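Local coordinates for nucleoside permease NupG (Escherichia coli K-12, PDB 7DLA), which carries purine and pyrimidine nucleosides across the bacterial inner membrane by symport with protons, driven by the proton motive force, at residues Ile288-Ile292 with Ser391-Ala395. The protein carries 1 engineered substitution. Numbering follows the deposited sequence.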
ATOM      1  N   ILE A 288       5.770   6.910 -14.545  1.00 59.80           N
ATOM      2  CA  ILE A 288       7.206   6.758 -14.346  1.00 59.34           C
ATOM      3  C   ILE A 288       7.903   8.115 -14.253  1.00 57.81           C
ATOM      4  O   ILE A 288       8.842   8.296 -13.476  1.00 56.83           O
ATOM      5  CB  ILE A 288       7.786   5.893 -15.469  1.00 60.80           C
ATOM      6  CG1 ILE A 288       7.669   4.428 -15.101  1.00 61.09           C
ATOM      7  CG2 ILE A 288       9.216   6.248 -15.715  1.00 66.06           C
ATOM      8  CD1 ILE A 288       7.893   3.550 -16.268  1.00 62.34           C
ATOM      9  N   VAL A 289       7.473   9.082 -15.052  1.00 58.13           N
ATOM     10  CA  VAL A 289       8.073  10.409 -14.965  1.00 57.56           C
ATOM     11  C   VAL A 289       7.682  11.081 -13.654  1.00 57.06           C
ATOM     12  O   VAL A 289       8.505  11.753 -13.003  1.00 56.61           O
ATOM     13  CB  VAL A 289       7.673  11.242 -16.200  1.00 56.78           C
ATOM     14  CG1 VAL A 289       7.940  12.737 -15.995  1.00 55.68           C
ATOM     15  CG2 VAL A 289       8.421  10.730 -17.399  1.00 58.03           C
ATOM     16  N   ALA A 290       6.430  10.890 -13.227  1.00 57.21           N
ATOM     17  CA  ALA A 290       5.978  11.507 -11.986  1.00 57.05           C
ATOM     18  C   ALA A 290       6.801  11.032 -10.788  1.00 56.51           C
ATOM     19  O   ALA A 290       7.055  11.811  -9.866  1.00 54.99           O
ATOM     20  CB  ALA A 290       4.488  11.225 -11.783  1.00 57.71           C
ATOM     21  N   TRP A 291       7.221   9.760 -10.777  1.00 56.66           N
ATOM     22  CA  TRP A 291       8.061   9.299  -9.669  1.00 56.96           C
ATOM     23  C   TRP A 291       9.372  10.074  -9.593  1.00 55.81           C
ATOM     24  O   TRP A 291       9.860  10.391  -8.493  1.00 55.93           O
ATOM     25  CB  TRP A 291       8.342   7.800  -9.768  1.00 58.19           C
ATOM     26  CG  TRP A 291       7.234   6.953  -9.247  1.00 60.47           C
ATOM     27  CD1 TRP A 291       6.397   6.143  -9.960  1.00 61.20           C
ATOM     28  CD2 TRP A 291       6.797   6.876  -7.877  1.00 61.60           C
ATOM     29  NE1 TRP A 291       5.486   5.537  -9.108  1.00 62.18           N
ATOM     30  CE2 TRP A 291       5.712   5.977  -7.831  1.00 62.64           C
ATOM     31  CE3 TRP A 291       7.229   7.476  -6.684  1.00 61.06           C
ATOM     32  CZ2 TRP A 291       5.050   5.666  -6.640  1.00 67.10           C
ATOM     33  CZ3 TRP A 291       6.566   7.164  -5.493  1.00 65.70           C
ATOM     34  CH2 TRP A 291       5.490   6.268  -5.482  1.00 65.90           C
ATOM     35  N   ILE A 292       9.973  10.363 -10.749  1.00 56.07           N
ATOM     36  CA  ILE A 292      11.165  11.207 -10.778  1.00 55.34           C
ATOM     37  C   ILE A 292      10.877  12.503 -10.049  1.00 55.14           C
ATOM     38  O   ILE A 292      11.569  12.866  -9.086  1.00 53.89           O
ATOM     39  CB  ILE A 292      11.597  11.503 -12.224  1.00 54.98           C
ATOM     40  CG1 ILE A 292      11.866  10.218 -12.998  1.00 55.00           C
ATOM     41  CG2 ILE A 292      12.822  12.435 -12.226  1.00 53.79           C
ATOM     42  CD1 ILE A 292      12.190  10.469 -14.446  1.00 54.72           C
ATOM     43  N   SER A 391      14.570   6.169 -10.555  1.00 55.81           N
ATOM     44  CA  SER A 391      13.389   6.507 -11.347  1.00 55.86           C
ATOM     45  C   SER A 391      13.769   6.828 -12.790  1.00 54.86           C
ATOM     46  O   SER A 391      13.066   6.430 -13.724  1.00 55.01           O
ATOM     47  CB  SER A 391      12.635   7.681 -10.715  1.00 55.85           C
ATOM     48  OG  SER A 391      11.902   7.271  -9.579  1.00 56.26           O
ATOM     49  N   VAL A 392      14.881   7.546 -12.982  1.00 54.38           N
ATOM     50  CA  VAL A 392      15.325   7.934 -14.321  1.00 53.89           C
ATOM     51  C   VAL A 392      15.741   6.715 -15.128  1.00 54.22           C
ATOM     52  O   VAL A 392      15.408   6.583 -16.312  1.00 53.94           O
ATOM     53  CB  VAL A 392      16.480   8.945 -14.233  1.00 53.24           C
ATOM     54  CG1 VAL A 392      17.343   8.840 -15.468  1.00 53.29           C
ATOM     55  CG2 VAL A 392      15.950  10.335 -14.126  1.00 53.32           C
ATOM     56  N   VAL A 393      16.523   5.834 -14.520  1.00 54.14           N
ATOM     57  CA  VAL A 393      16.902   4.613 -15.221  1.00 54.60           C
ATOM     58  C   VAL A 393      15.651   3.882 -15.680  1.00 55.49           C
ATOM     59  O   VAL A 393      15.534   3.478 -16.847  1.00 56.71           O
ATOM     60  CB  VAL A 393      17.781   3.721 -14.330  1.00 54.44           C
ATOM     61  CG1 VAL A 393      18.020   2.365 -14.992  1.00 54.50           C
ATOM     62  CG2 VAL A 393      19.101   4.431 -13.972  1.00 53.99           C
ATOM     63  N   LEU A 394      14.686   3.726 -14.767  1.00 56.38           N
ATOM     64  CA  LEU A 394      13.405   3.109 -15.124  1.00 58.63           C
ATOM     65  C   LEU A 394      12.718   3.834 -16.285  1.00 58.12           C
ATOM     66  O   LEU A 394      12.144   3.192 -17.173  1.00 59.23           O
ATOM     67  CB  LEU A 394      12.484   3.056 -13.904  1.00 57.23           C
ATOM     68  CG  LEU A 394      12.864   2.050 -12.816  1.00 58.16           C
ATOM     69  CD1 LEU A 394      11.758   2.016 -11.788  1.00 59.81           C
ATOM     70  CD2 LEU A 394      13.170   0.637 -13.357  1.00 58.45           C
ATOM     71  N   ALA A 395      12.758   5.165 -16.291  1.00 57.32           N
ATOM     72  CA  ALA A 395      12.184   5.919 -17.395  1.00 57.64           C
ATOM     73  C   ALA A 395      12.859   5.558 -18.693  1.00 59.56           C
ATOM     74  O   ALA A 395      12.197   5.333 -19.717  1.00 62.84           O
ATOM     75  CB  ALA A 395      12.325   7.414 -17.151  1.00 57.18           C
TER
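Apolar helix-to-helix packing joins Ile288 and Ile292 to Ser391 and Ala395, where membrane-spanning parts of helices 253-299 and 380-402 run antiparallel, their local axes at 159° and 8.7 Å apart. The branched side chains of Ile288 and Ile292 lie against the small residues Ala395 and Ser391: Ile288 CG2, set anti to its own amide nitrogen, is 3.4 Å from Ala395 CA and 3.6 Å from Ala395 CB. One turn on, Ile292 CG1 meets Ser391 CB at 3.5 Å. From there the extended end of Ile292 (chi2 176°) carries CD1 across Val392, 3.8 Å from CG2, and within 4.1 Å of Ala395 CB. In this major facilitator superfamily transporter, the pair belongs to the bundle of helices in the C-terminal half, and Phe216 and Leu220 of helix 208-222 touch both Ile288 and Leu394. No hydrogen bond links the two segments. Ser391 OG is instead hydrogen-bonded to Glu223 OE2 and weakly to Phe387 O, and the same OG lies 3.6 Å from Trp291 CB. Cutting Ile292 back to an alanine takes away CG1, CG2 and CD1 and would probably cost Val392 CG2 its apolar neighbour across the contact, leave Ala395 CB only Ile288 CG2 there, and open a gap beside Ser391 CB.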